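Local atomic coordinates of uncharacterized protein ycf41 (Synechococcus elongatus PCC 6301, PDB entry 3KOJ), a protein that probably binds single-stranded DNA through an OB-fold domain of the single-strand binding protein family. Residues A18-A23 and C71-E76; A37-Q42 and L55-W60; G61-E66 and L101-V106. The protein carries 1 engineered substitution. All blocks are in the same frame, centred on the assembly; numbering follows the deposited sequence.

Contact 1: residues A18-A23 and C71-E76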
ATOM      1  N   ALA B  18       1.070  14.108   1.156  1.00 16.98           N
ATOM      2  CA  ALA B  18       0.240  15.309   1.123  1.00 12.66           C
ATOM      3  C   ALA B  18       0.858  16.481   1.868  1.00 15.40           C
ATOM      4  O   ALA B  18       1.851  16.329   2.587  1.00 17.27           O
ATOM      5  CB  ALA B  18      -1.142  14.995   1.710  1.00 10.67           C
ATOM      6  N   THR B  19       0.243  17.647   1.694  1.00 15.17           N
ATOM      7  CA  THR B  19       0.685  18.887   2.318  1.00 14.30           C
ATOM      8  C   THR B  19      -0.326  19.329   3.379  1.00 17.21           C
ATOM      9  O   THR B  19      -1.534  19.336   3.138  1.00 16.07           O
ATOM     10  CB  THR B  19       0.811  20.011   1.260  1.00 20.08           C
ATOM     11  OG1 THR B  19       1.707  19.587   0.222  1.00 21.20           O
ATOM     12  CG2 THR B  19       1.343  21.297   1.893  1.00 22.33           C
ATOM     13  N   VAL B  20       0.167  19.699   4.554  1.00 16.15           N
ATOM     14  CA  VAL B  20      -0.708  20.153   5.636  1.00 14.75           C
ATOM     15  C   VAL B  20      -1.259  21.540   5.275  1.00 17.35           C
ATOM     16  O   VAL B  20      -0.489  22.481   5.075  1.00 16.90           O
ATOM     17  CB  VAL B  20       0.083  20.241   6.969  1.00 20.75           C
ATOM     18  CG1 VAL B  20      -0.818  20.730   8.100  1.00 19.01           C
ATOM     19  CG2 VAL B  20       0.671  18.873   7.307  1.00 17.69           C
ATOM     20  N   VAL B  21      -2.581  21.667   5.176  1.00 16.70           N
ATOM     21  CA  VAL B  21      -3.182  22.958   4.833  1.00 15.92           C
ATOM     22  C   VAL B  21      -4.080  23.525   5.928  1.00 22.26           C
ATOM     23  O   VAL B  21      -4.591  24.637   5.814  1.00 21.14           O
ATOM     24  CB  VAL B  21      -3.950  22.886   3.505  1.00 15.28           C
ATOM     25  CG1 VAL B  21      -2.982  22.513   2.386  1.00 15.08           C
ATOM     26  CG2 VAL B  21      -5.082  21.882   3.604  1.00 16.05           C
ATOM     27  N   GLU B  22      -4.297  22.741   6.978  1.00 20.71           N
ATOM     28  CA  GLU B  22      -5.040  23.223   8.133  1.00 21.49           C
ATOM     29  C   GLU B  22      -4.328  22.600   9.316  1.00 24.61           C
ATOM     30  O   GLU B  22      -4.254  21.371   9.445  1.00 22.34           O
ATOM     31  CB  GLU B  22      -6.520  22.829   8.125  1.00 24.67           C
ATOM     32  CG  GLU B  22      -7.290  23.619   9.193  1.00 27.07           C
ATOM     33  CD  GLU B  22      -8.798  23.634   8.997  1.00 36.86           C
ATOM     34  OE1 GLU B  22      -9.256  23.810   7.848  1.00 39.21           O
ATOM     35  OE2 GLU B  22      -9.529  23.490  10.001  1.00 44.51           O
ATOM     36  N   ALA B  23      -3.770  23.464  10.155  1.00 21.30           N
ATOM     37  CA  ALA B  23      -3.015  23.030  11.320  1.00 21.55           C
ATOM     38  C   ALA B  23      -3.805  22.110  12.237  1.00 22.36           C
ATOM     39  O   ALA B  23      -5.006  22.285  12.441  1.00 24.44           O
ATOM     40  CB  ALA B  23      -2.518  24.249  12.100  1.00 21.92           C
ATOM     41  N   CYS B  71       3.414  18.339  12.769  1.00 33.74           N
ATOM     42  CA  CYS B  71       2.808  18.885  11.561  1.00 30.17           C
ATOM     43  C   CYS B  71       2.433  20.357  11.596  1.00 29.42           C
ATOM     44  O   CYS B  71       1.625  20.786  12.414  1.00 33.18           O
ATOM     45  CB  CYS B  71       1.587  18.047  11.181  1.00 28.42           C
ATOM     46  SG  CYS B  71       1.976  16.311  10.842  1.00 27.30           S
ATOM     47  N   ARG B  72       3.028  21.119  10.682  1.00 24.84           N
ATOM     48  CA  ARG B  72       2.772  22.551  10.558  1.00 26.94           C
ATOM     49  C   ARG B  72       2.349  22.869   9.131  1.00 26.09           C
ATOM     50  O   ARG B  72       2.602  22.081   8.218  1.00 19.79           O
ATOM     51  CB  ARG B  72       4.027  23.343  10.929  1.00 33.35           C
ATOM     52  CG  ARG B  72       4.331  23.302  12.419  1.00 46.04           C
ATOM     53  CD  ARG B  72       3.208  23.972  13.209  1.00 57.43           C
ATOM     54  NE  ARG B  72       3.362  23.824  14.655  1.00 66.16           N
ATOM     55  CZ  ARG B  72       2.887  22.805  15.366  1.00 72.12           C
ATOM     56  NH1 ARG B  72       2.213  21.827  14.771  1.00 69.67           N
ATOM     57  NH2 ARG B  72       3.085  22.763  16.676  1.00 76.15           N
ATOM     58  N   LEU B  73       1.700  24.016   8.946  1.00 23.23           N
ATOM     59  CA  LEU B  73       1.236  24.416   7.628  1.00 24.86           C
ATOM     60  C   LEU B  73       2.342  24.326   6.595  1.00 19.50           C
ATOM     61  O   LEU B  73       3.470  24.736   6.841  1.00 18.89           O
ATOM     62  CB  LEU B  73       0.675  25.846   7.649  1.00 19.78           C
ATOM     63  CG  LEU B  73      -0.601  26.086   8.457  1.00 18.88           C
ATOM     64  CD1 LEU B  73      -1.055  27.533   8.267  1.00 20.20           C
ATOM     65  CD2 LEU B  73      -1.686  25.124   8.007  1.00 17.41           C
ATOM     66  N   ASN B  74       1.988  23.765   5.446  1.00 18.96           N
ATOM     67  CA  ASN B  74       2.872  23.588   4.304  1.00 17.69           C
ATOM     68  C   ASN B  74       3.900  22.465   4.430  1.00 18.07           C
ATOM     69  O   ASN B  74       4.731  22.295   3.542  1.00 20.74           O
ATOM     70  CB  ASN B  74       3.568  24.909   3.947  1.00 22.87           C
ATOM     71  CG  ASN B  74       3.907  24.998   2.470  1.00 29.44           C
ATOM     72  OD1 ASN B  74       3.065  24.714   1.613  1.00 26.03           O
ATOM     73  ND2 ASN B  74       5.137  25.400   2.161  1.00 27.47           N
ATOM     74  N   ASP B  75       3.852  21.704   5.523  1.00 18.57           N
ATOM     75  CA  ASP B  75       4.761  20.566   5.682  1.00 22.94           C
ATOM     76  C   ASP B  75       4.290  19.472   4.730  1.00 17.46           C
ATOM     77  O   ASP B  75       3.088  19.244   4.602  1.00 21.93           O
ATOM     78  CB  ASP B  75       4.709  19.992   7.105  1.00 17.19           C
ATOM     79  CG  ASP B  75       5.531  20.788   8.095  1.00 28.31           C
ATOM     80  OD1 ASP B  75       6.300  21.670   7.660  1.00 26.08           O
ATOM     81  OD2 ASP B  75       5.413  20.520   9.308  1.00 28.56           O
ATOM     82  N   GLU B  76       5.222  18.798   4.063  1.00 15.94           N
ATOM     83  CA  GLU B  76       4.850  17.705   3.166  1.00 21.09           C
ATOM     84  C   GLU B  76       5.098  16.421   3.955  1.00 23.33           C
ATOM     85  O   GLU B  76       6.207  16.176   4.424  1.00 21.45           O
ATOM     86  CB  GLU B  76       5.700  17.707   1.890  1.00 31.89           C
ATOM     87  CG  GLU B  76       5.446  16.484   1.002  1.00 47.66           C
ATOM     88  CD  GLU B  76       4.667  16.800  -0.265  1.00 54.56           C
ATOM     89  OE1 GLU B  76       5.307  17.038  -1.312  1.00 53.17           O
ATOM     90  OE2 GLU B  76       3.417  16.813  -0.217  1.00 56.85           O
TER
HETATM   91  O   HOH W   1       0.887  17.833  -1.749  1.00 34.76           O
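V20 holds the turn of C71-E76 by both backbone polar atoms: N74 N donates to V20 O at 2.8 Å, and V20 N donates to D75 O at 3.0 Å. Its side chain goes the same way, CB resting on R72 O at 3.4 Å. Because CG1 lies anti to the backbone N (chi1 179°), CG2 falls beside that N and faces the CB atoms of C71 and D75; a beta-branched valine lies close against the turn's backbone here without a long side chain. L73 brings in the end of its side chain, CD2 lying 3.4 Å from A23 N. At the other end T19 and E76 form an antiparallel non-hydrogen-bonded pair, and T19 OG1 and E76 OE2 share a water, which accepts from the hydroxyl and donates to the carboxylate. In the OB fold the helix is followed by a return into the fourth strand, and here that return, with a type II turn from R72 to D75, is fastened to the first strand, which bulges at V21 and E22 opposite V40. N74 takes the left-handed conformation (phi 75°) that asparagine tolerates well. The turn is braced from within: D75 N donates to R72 O, and R72 N donates forward to D75 OD2 at 2.8 Å, from above the carboxylate plane. Further out, R72 NH1 bonds to C71 O and Q68 O, at the end of helix 62-70.

Contact 2: residues A37-Q42 and L55-W60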
ATOM      1  N   ALA B  37      -6.357  14.288  17.398  1.00 19.37           N
ATOM      2  CA  ALA B  37      -5.916  15.428  16.615  1.00 18.74           C
ATOM      3  C   ALA B  37      -6.510  15.371  15.221  1.00 22.10           C
ATOM      4  O   ALA B  37      -6.571  14.303  14.609  1.00 19.67           O
ATOM      5  CB  ALA B  37      -4.397  15.430  16.524  1.00 22.73           C
ATOM      6  N   GLU B  38      -6.962  16.514  14.720  1.00 15.77           N
ATOM      7  CA  GLU B  38      -7.505  16.537  13.375  1.00 16.48           C
ATOM      8  C   GLU B  38      -6.907  17.700  12.599  1.00 18.80           C
ATOM      9  O   GLU B  38      -6.661  18.779  13.148  1.00 22.02           O
ATOM     10  CB  GLU B  38      -9.039  16.606  13.396  1.00 27.16           C
ATOM     11  CG  GLU B  38      -9.666  17.979  13.342  1.00 42.00           C
ATOM     12  CD  GLU B  38     -11.178  17.891  13.181  1.00 62.55           C
ATOM     13  OE1 GLU B  38     -11.820  17.194  13.998  1.00 67.92           O
ATOM     14  OE2 GLU B  38     -11.724  18.511  12.240  1.00 66.48           O
HETATM   15  N   MSE B  39      -6.640  17.459  11.324  1.00 18.56           N
HETATM   16  CA  MSE B  39      -6.067  18.480  10.464  1.00 17.97           C
HETATM   17  C   MSE B  39      -6.573  18.222   9.062  1.00 18.34           C
HETATM   18  O   MSE B  39      -7.347  17.296   8.841  1.00 18.13           O
HETATM   19  CB  MSE B  39      -4.530  18.410  10.505  1.00 16.22           C
HETATM   20  CG  MSE B  39      -3.927  17.108   9.998  1.00 16.41           C
HETATM   21 SE   MSE B  39      -1.972  17.090  10.144  1.00 30.74          SE
HETATM   22  CE  MSE B  39      -1.601  15.650   8.895  1.00 22.12           C
ATOM     23  N   VAL B  40      -6.152  19.048   8.116  1.00 17.75           N
ATOM     24  CA  VAL B  40      -6.566  18.865   6.735  1.00 16.00           C
ATOM     25  C   VAL B  40      -5.325  18.874   5.863  1.00 16.52           C
ATOM     26  O   VAL B  40      -4.405  19.654   6.096  1.00 17.94           O
ATOM     27  CB  VAL B  40      -7.517  19.992   6.268  1.00 16.30           C
ATOM     28  CG1 VAL B  40      -7.894  19.785   4.803  1.00 17.42           C
ATOM     29  CG2 VAL B  40      -8.774  20.007   7.141  1.00 21.21           C
ATOM     30  N   VAL B  41      -5.291  17.994   4.869  1.00 14.17           N
ATOM     31  CA  VAL B  41      -4.156  17.944   3.963  1.00 10.49           C
ATOM     32  C   VAL B  41      -4.649  18.072   2.532  1.00 14.03           C
ATOM     33  O   VAL B  41      -5.830  17.869   2.247  1.00 18.32           O
ATOM     34  CB  VAL B  41      -3.355  16.626   4.098  1.00 16.20           C
ATOM     35  CG1 VAL B  41      -2.863  16.466   5.528  1.00 13.88           C
ATOM     36  CG2 VAL B  41      -4.217  15.427   3.668  1.00 13.67           C
ATOM     37  N   GLN B  42      -3.734  18.429   1.639  1.00 13.80           N
ATOM     38  CA  GLN B  42      -4.061  18.565   0.230  1.00 15.24           C
ATOM     39  C   GLN B  42      -3.077  17.745  -0.595  1.00 14.44           C
ATOM     40  O   GLN B  42      -1.878  17.718  -0.310  1.00 12.94           O
ATOM     41  CB  GLN B  42      -3.990  20.034  -0.198  1.00 15.92           C
ATOM     42  CG  GLN B  42      -4.292  20.255  -1.677  1.00 18.46           C
ATOM     43  CD  GLN B  42      -4.245  21.721  -2.070  1.00 24.23           C
ATOM     44  OE1 GLN B  42      -5.111  22.511  -1.685  1.00 17.07           O
ATOM     45  NE2 GLN B  42      -3.223  22.093  -2.835  1.00 24.88           N
ATOM     46  N   LEU B  55      -8.404  16.583   2.201  1.00 18.60           N
ATOM     47  CA  LEU B  55      -8.912  15.502   3.019  1.00 16.52           C
ATOM     48  C   LEU B  55      -8.731  15.714   4.512  1.00 16.00           C
ATOM     49  O   LEU B  55      -7.666  16.130   4.971  1.00 15.04           O
ATOM     50  CB  LEU B  55      -8.206  14.218   2.584  1.00 18.81           C
ATOM     51  CG  LEU B  55      -8.462  12.892   3.292  1.00 25.31           C
ATOM     52  CD1 LEU B  55      -9.912  12.463   3.093  1.00 24.85           C
ATOM     53  CD2 LEU B  55      -7.502  11.849   2.725  1.00 20.83           C
ATOM     54  N   LYS B  56      -9.784  15.426   5.264  1.00 17.16           N
ATOM     55  CA  LYS B  56      -9.721  15.552   6.710  1.00 19.55           C
ATOM     56  C   LYS B  56      -8.920  14.355   7.208  1.00 16.94           C
ATOM     57  O   LYS B  56      -9.150  13.225   6.785  1.00 17.70           O
ATOM     58  CB  LYS B  56     -11.122  15.528   7.316  1.00 21.24           C
ATOM     59  CG  LYS B  56     -11.128  15.576   8.837  1.00 26.87           C
ATOM     60  CD  LYS B  56     -12.547  15.559   9.380  1.00 38.86           C
ATOM     61  CE  LYS B  56     -12.566  15.509  10.900  1.00 48.80           C
ATOM     62  NZ  LYS B  56     -13.961  15.491  11.429  1.00 54.14           N
ATOM     63  N   VAL B  57      -7.980  14.613   8.106  1.00 14.80           N
ATOM     64  CA  VAL B  57      -7.130  13.566   8.657  1.00 14.74           C
ATOM     65  C   VAL B  57      -7.279  13.568  10.173  1.00 18.35           C
ATOM     66  O   VAL B  57      -7.223  14.620  10.802  1.00 17.85           O
ATOM     67  CB  VAL B  57      -5.661  13.825   8.262  1.00 21.24           C
ATOM     68  CG1 VAL B  57      -4.740  12.854   8.959  1.00 21.14           C
ATOM     69  CG2 VAL B  57      -5.517  13.708   6.750  1.00 22.82           C
ATOM     70  N   VAL B  58      -7.480  12.390  10.755  1.00 17.35           N
ATOM     71  CA  VAL B  58      -7.659  12.279  12.198  1.00 17.81           C
ATOM     72  C   VAL B  58      -6.756  11.218  12.817  1.00 18.56           C
ATOM     73  O   VAL B  58      -6.649  10.105  12.306  1.00 16.23           O
ATOM     74  CB  VAL B  58      -9.122  11.929  12.542  1.00 18.67           C
ATOM     75  CG1 VAL B  58      -9.312  11.905  14.057  1.00 20.76           C
ATOM     76  CG2 VAL B  58     -10.064  12.937  11.885  1.00 19.53           C
ATOM     77  N   GLY B  59      -6.115  11.576  13.925  1.00 18.48           N
ATOM     78  CA  GLY B  59      -5.240  10.647  14.617  1.00 22.00           C
ATOM     79  C   GLY B  59      -5.659  10.495  16.069  1.00 20.91           C
ATOM     80  O   GLY B  59      -6.055  11.472  16.711  1.00 20.90           O
ATOM     81  N   TRP B  60      -5.576   9.276  16.592  1.00 20.30           N
ATOM     82  CA  TRP B  60      -5.956   9.021  17.978  1.00 24.17           C
ATOM     83  C   TRP B  60      -4.770   8.537  18.803  1.00 26.46           C
ATOM     84  O   TRP B  60      -3.863   7.884  18.287  1.00 29.85           O
ATOM     85  CB  TRP B  60      -7.067   7.970  18.047  1.00 23.67           C
ATOM     86  CG  TRP B  60      -8.311   8.327  17.303  1.00 24.94           C
ATOM     87  CD1 TRP B  60      -8.466   8.401  15.947  1.00 28.22           C
ATOM     88  CD2 TRP B  60      -9.585   8.659  17.872  1.00 27.01           C
ATOM     89  NE1 TRP B  60      -9.757   8.757  15.637  1.00 31.38           N
ATOM     90  CE2 TRP B  60     -10.463   8.920  16.797  1.00 30.53           C
ATOM     91  CE3 TRP B  60     -10.067   8.756  19.182  1.00 36.53           C
ATOM     92  CZ2 TRP B  60     -11.803   9.280  16.998  1.00 38.50           C
ATOM     93  CZ3 TRP B  60     -11.398   9.114  19.379  1.00 43.32           C
ATOM     94  CH2 TRP B  60     -12.250   9.368  18.290  1.00 39.89           C
TER
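A37 O receives the shortest hydrogen bond of this strand pair, 2.8 Å from G59 N, and the CA-H of V58 also approaches it. The return bond from A37 N to G59 O completes one hydrogen-bonded pair. M39 with V57 and V41 with L55 repeat it, while E38 faces V58 and V40 faces K56 in the non-hydrogen-bonded pairs between. Side chains therefore alternate: A37, M39, V41, L55 and V57 point into the core, where apolar side chains are shielded from water and a small A37 suits the approach of the helix, whereas E38, V40, K56 and V58 lie on the other face; of these V58 is itself buried, against V36 and E100. In the core V57 is central. Its CB meets CG of M39, a selenomethionine, at 4.1 Å, the two side chains lying side by side and pointing the same way. Through another branch, V57 CG2 touches V41 CG2 at 3.8 Å, the two valines crossing at about a right angle. M39 CG stands between its backbone N and carbonyl carbon (chi1 62°), and the chain beyond is extended, sending SE deeper into the core. On the opposite face K56, fully extended, reaches across to E38. K56 CE lies 3.4 Å from E38 OE2, while the salt bridge from K56 NZ to E38 OE1 is long at 3.8 Å; NZ also forms a weak, long ion pair with E100. These two strands form the hairpin of the second and third strands of the OB barrel. Strand 12-28 pairs antiparallel with the outer edge of 37-42, strand 100-103 runs parallel along that of 55-60, and helix 62-70 lays A64 on A37.

Contact 3: residues G61-E66 and L101-V106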
ATOM      1  N   GLY B  61      -4.783   8.869  20.089  1.00 26.23           N
ATOM      2  CA  GLY B  61      -3.719   8.438  20.978  1.00 31.37           C
ATOM      3  C   GLY B  61      -2.356   9.040  20.712  1.00 33.35           C
ATOM      4  O   GLY B  61      -2.232  10.237  20.459  1.00 29.12           O
ATOM      5  N   ALA B  62      -1.328   8.199  20.768  1.00 29.42           N
ATOM      6  CA  ALA B  62       0.043   8.640  20.559  1.00 28.89           C
ATOM      7  C   ALA B  62       0.253   9.356  19.231  1.00 26.20           C
ATOM      8  O   ALA B  62       0.989  10.343  19.161  1.00 25.50           O
ATOM      9  CB  ALA B  62       0.990   7.451  20.659  1.00 34.99           C
ATOM     10  N   VAL B  63      -0.388   8.870  18.173  1.00 26.56           N
ATOM     11  CA  VAL B  63      -0.209   9.504  16.872  1.00 23.05           C
ATOM     12  C   VAL B  63      -0.826  10.902  16.852  1.00 23.97           C
ATOM     13  O   VAL B  63      -0.382  11.767  16.097  1.00 25.03           O
ATOM     14  CB  VAL B  63      -0.790   8.631  15.729  1.00 31.42           C
ATOM     15  CG1 VAL B  63      -2.295   8.772  15.660  1.00 31.28           C
ATOM     16  CG2 VAL B  63      -0.134   9.014  14.407  1.00 34.55           C
ATOM     17  N   ALA B  64      -1.834  11.130  17.691  1.00 25.63           N
ATOM     18  CA  ALA B  64      -2.472  12.443  17.768  1.00 20.50           C
ATOM     19  C   ALA B  64      -1.462  13.461  18.305  1.00 21.29           C
ATOM     20  O   ALA B  64      -1.344  14.575  17.791  1.00 23.32           O
ATOM     21  CB  ALA B  64      -3.692  12.389  18.683  1.00 26.25           C
ATOM     22  N   GLN B  65      -0.726  13.069  19.341  1.00 22.02           N
ATOM     23  CA  GLN B  65       0.266  13.960  19.939  1.00 23.99           C
ATOM     24  C   GLN B  65       1.407  14.246  18.958  1.00 29.34           C
ATOM     25  O   GLN B  65       1.953  15.350  18.931  1.00 25.70           O
ATOM     26  CB  GLN B  65       0.809  13.334  21.226  1.00 30.89           C
ATOM     27  CG  GLN B  65      -0.294  12.965  22.216  1.00 42.82           C
ATOM     28  CD  GLN B  65       0.230  12.292  23.470  1.00 52.05           C
ATOM     29  OE1 GLN B  65       1.129  11.454  23.407  1.00 55.65           O
ATOM     30  NE2 GLN B  65      -0.345  12.643  24.615  1.00 48.84           N
ATOM     31  N   GLU B  66       1.748  13.251  18.150  1.00 26.15           N
ATOM     32  CA  GLU B  66       2.810  13.384  17.159  1.00 31.19           C
ATOM     33  C   GLU B  66       2.404  14.364  16.051  1.00 29.84           C
ATOM     34  O   GLU B  66       3.216  15.175  15.599  1.00 30.93           O
ATOM     35  CB  GLU B  66       3.128  12.008  16.565  1.00 33.70           C
ATOM     36  CG  GLU B  66       4.207  12.007  15.502  1.00 37.83           C
ATOM     37  CD  GLU B  66       4.542  10.608  15.027  1.00 44.99           C
ATOM     38  OE1 GLU B  66       3.918   9.645  15.523  1.00 49.56           O
ATOM     39  OE2 GLU B  66       5.429  10.469  14.158  1.00 50.34           O
ATOM     40  N   LEU B 101      -9.319  10.264   6.659  1.00 18.34           N
ATOM     41  CA  LEU B 101      -8.296   9.243   6.794  1.00 15.72           C
ATOM     42  C   LEU B 101      -7.963   9.141   8.271  1.00 20.56           C
ATOM     43  O   LEU B 101      -7.537  10.122   8.885  1.00 19.02           O
ATOM     44  CB  LEU B 101      -7.037   9.646   6.020  1.00 16.70           C
ATOM     45  CG  LEU B 101      -5.858   8.664   6.064  1.00 19.75           C
ATOM     46  CD1 LEU B 101      -6.193   7.423   5.246  1.00 18.12           C
ATOM     47  CD2 LEU B 101      -4.606   9.336   5.517  1.00 18.65           C
ATOM     48  N   THR B 102      -8.188   7.969   8.852  1.00 15.27           N
ATOM     49  CA  THR B 102      -7.859   7.760  10.254  1.00 13.38           C
ATOM     50  C   THR B 102      -6.421   7.258  10.215  1.00 17.74           C
ATOM     51  O   THR B 102      -6.151   6.122   9.829  1.00 16.65           O
ATOM     52  CB  THR B 102      -8.774   6.717  10.890  1.00 22.56           C
ATOM     53  OG1 THR B 102     -10.139   7.108  10.692  1.00 23.95           O
ATOM     54  CG2 THR B 102      -8.497   6.620  12.382  1.00 25.92           C
ATOM     55  N   VAL B 103      -5.503   8.132  10.603  1.00 16.32           N
ATOM     56  CA  VAL B 103      -4.079   7.840  10.562  1.00 14.56           C
ATOM     57  C   VAL B 103      -3.524   6.870  11.592  1.00 21.30           C
ATOM     58  O   VAL B 103      -3.871   6.922  12.769  1.00 23.39           O
ATOM     59  CB  VAL B 103      -3.279   9.159  10.652  1.00 27.96           C
ATOM     60  CG1 VAL B 103      -1.784   8.876  10.736  1.00 29.54           C
ATOM     61  CG2 VAL B 103      -3.582  10.008   9.441  1.00 35.77           C
ATOM     62  N   THR B 104      -2.641   5.988  11.126  1.00 19.64           N
ATOM     63  CA  THR B 104      -1.979   5.016  11.989  1.00 22.07           C
ATOM     64  C   THR B 104      -0.544   5.493  12.210  1.00 17.81           C
ATOM     65  O   THR B 104      -0.023   5.451  13.324  1.00 20.03           O
ATOM     66  CB  THR B 104      -1.910   3.619  11.330  1.00 25.41           C
ATOM     67  OG1 THR B 104      -3.227   3.190  10.964  1.00 38.00           O
ATOM     68  CG2 THR B 104      -1.302   2.610  12.290  1.00 32.68           C
ATOM     69  N   ARG B 105       0.089   5.951  11.131  1.00 16.19           N
ATOM     70  CA  ARG B 105       1.466   6.421  11.180  1.00 15.89           C
ATOM     71  C   ARG B 105       1.678   7.597  10.241  1.00 17.56           C
ATOM     72  O   ARG B 105       0.962   7.749   9.257  1.00 16.56           O
ATOM     73  CB  ARG B 105       2.426   5.299  10.765  1.00 18.37           C
ATOM     74  CG  ARG B 105       2.338   4.056  11.622  1.00 24.90           C
ATOM     75  CD  ARG B 105       3.277   2.966  11.121  1.00 24.87           C
ATOM     76  NE  ARG B 105       3.178   1.775  11.957  1.00 28.67           N
ATOM     77  CZ  ARG B 105       2.306   0.792  11.772  1.00 30.81           C
ATOM     78  NH1 ARG B 105       1.444   0.838  10.760  1.00 31.04           N
ATOM     79  NH2 ARG B 105       2.284  -0.234  12.611  1.00 37.73           N
ATOM     80  N   VAL B 106       2.688   8.407  10.543  1.00 16.45           N
ATOM     81  CA  VAL B 106       3.025   9.562   9.724  1.00 16.35           C
ATOM     82  C   VAL B 106       4.540   9.693   9.598  1.00 19.02           C
ATOM     83  O   VAL B 106       5.276   9.440  10.553  1.00 19.64           O
ATOM     84  CB  VAL B 106       2.451  10.875  10.336  1.00 22.96           C
ATOM     85  CG1 VAL B 106       2.839  10.980  11.806  1.00 27.84           C
ATOM     86  CG2 VAL B 106       2.970  12.091   9.567  1.00 19.54           C
TER
HETATM   87  O   HOH W   2       3.980   7.816  13.231  1.00 22.09           O
HETATM   88  O   HOH W   3       6.205   8.101  12.368  1.00 22.94           O
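V63 leans from the first turn of the helix onto the bend of 101-106, and its two methyls divide the work. CG2, placed anti to the backbone N, reaches V103 CG1 at 4.0 Å and T104 O at 3.7 Å. CG1 stands between the backbone N and the carbonyl carbon (chi1 79°) and rests near V103 O. The V63 and V103 side chains meet at about a right angle, V103 touching through CG1, anti to its own N. One helical turn on, E66 stretches out (chi1 179°, chi2 176°) and slides past V106 in the opposite direction, OE2 coming within 3.5 Å of V106 CG1. Such packing belongs to the OB fold, whose helix between the third and fourth strands covers an end of the barrel; G61 sits at its N-cap position, G61 O accepting from A64 N, and its positive phi is easy for glycine. The last strand bends at T104, where T104 and R105 together face E80 in a classic bulge, and this turns V103 and V106 both toward the helix. Water links the carboxylate to the strand: one molecule accepts from V106 N at 3.0 Å and lies 2.9 Å from E66 OE1. E66 OE2 also hydrogen-bonds to H108 NE2, which should help fix its rotation. R105 points away, to a salt bridge with E80 and a hydrogen bond to O of the tag residue H8 of the fourth subunit.

In the fold
The three contacts share one curled sheet, with contact 2 at its middle, its centre about 3 Å from the centre of the chain. Contact 1 joins it through the first strand: T19 O lies 2.8 Å from Q42 N, and V21 N lies 2.9 Å from V40 O. Contact 3 joins it from the other edge, with V58 O 2.8 Å from V103 N, while A64 of the helix packs on G59. The centres of contacts 1 and 3 are about 14 Å apart, at opposite ends of helix 62-70, and they do not touch. No DNA is bound; by analogy with other OB folds, the face of the barrel would probably provide the binding surface.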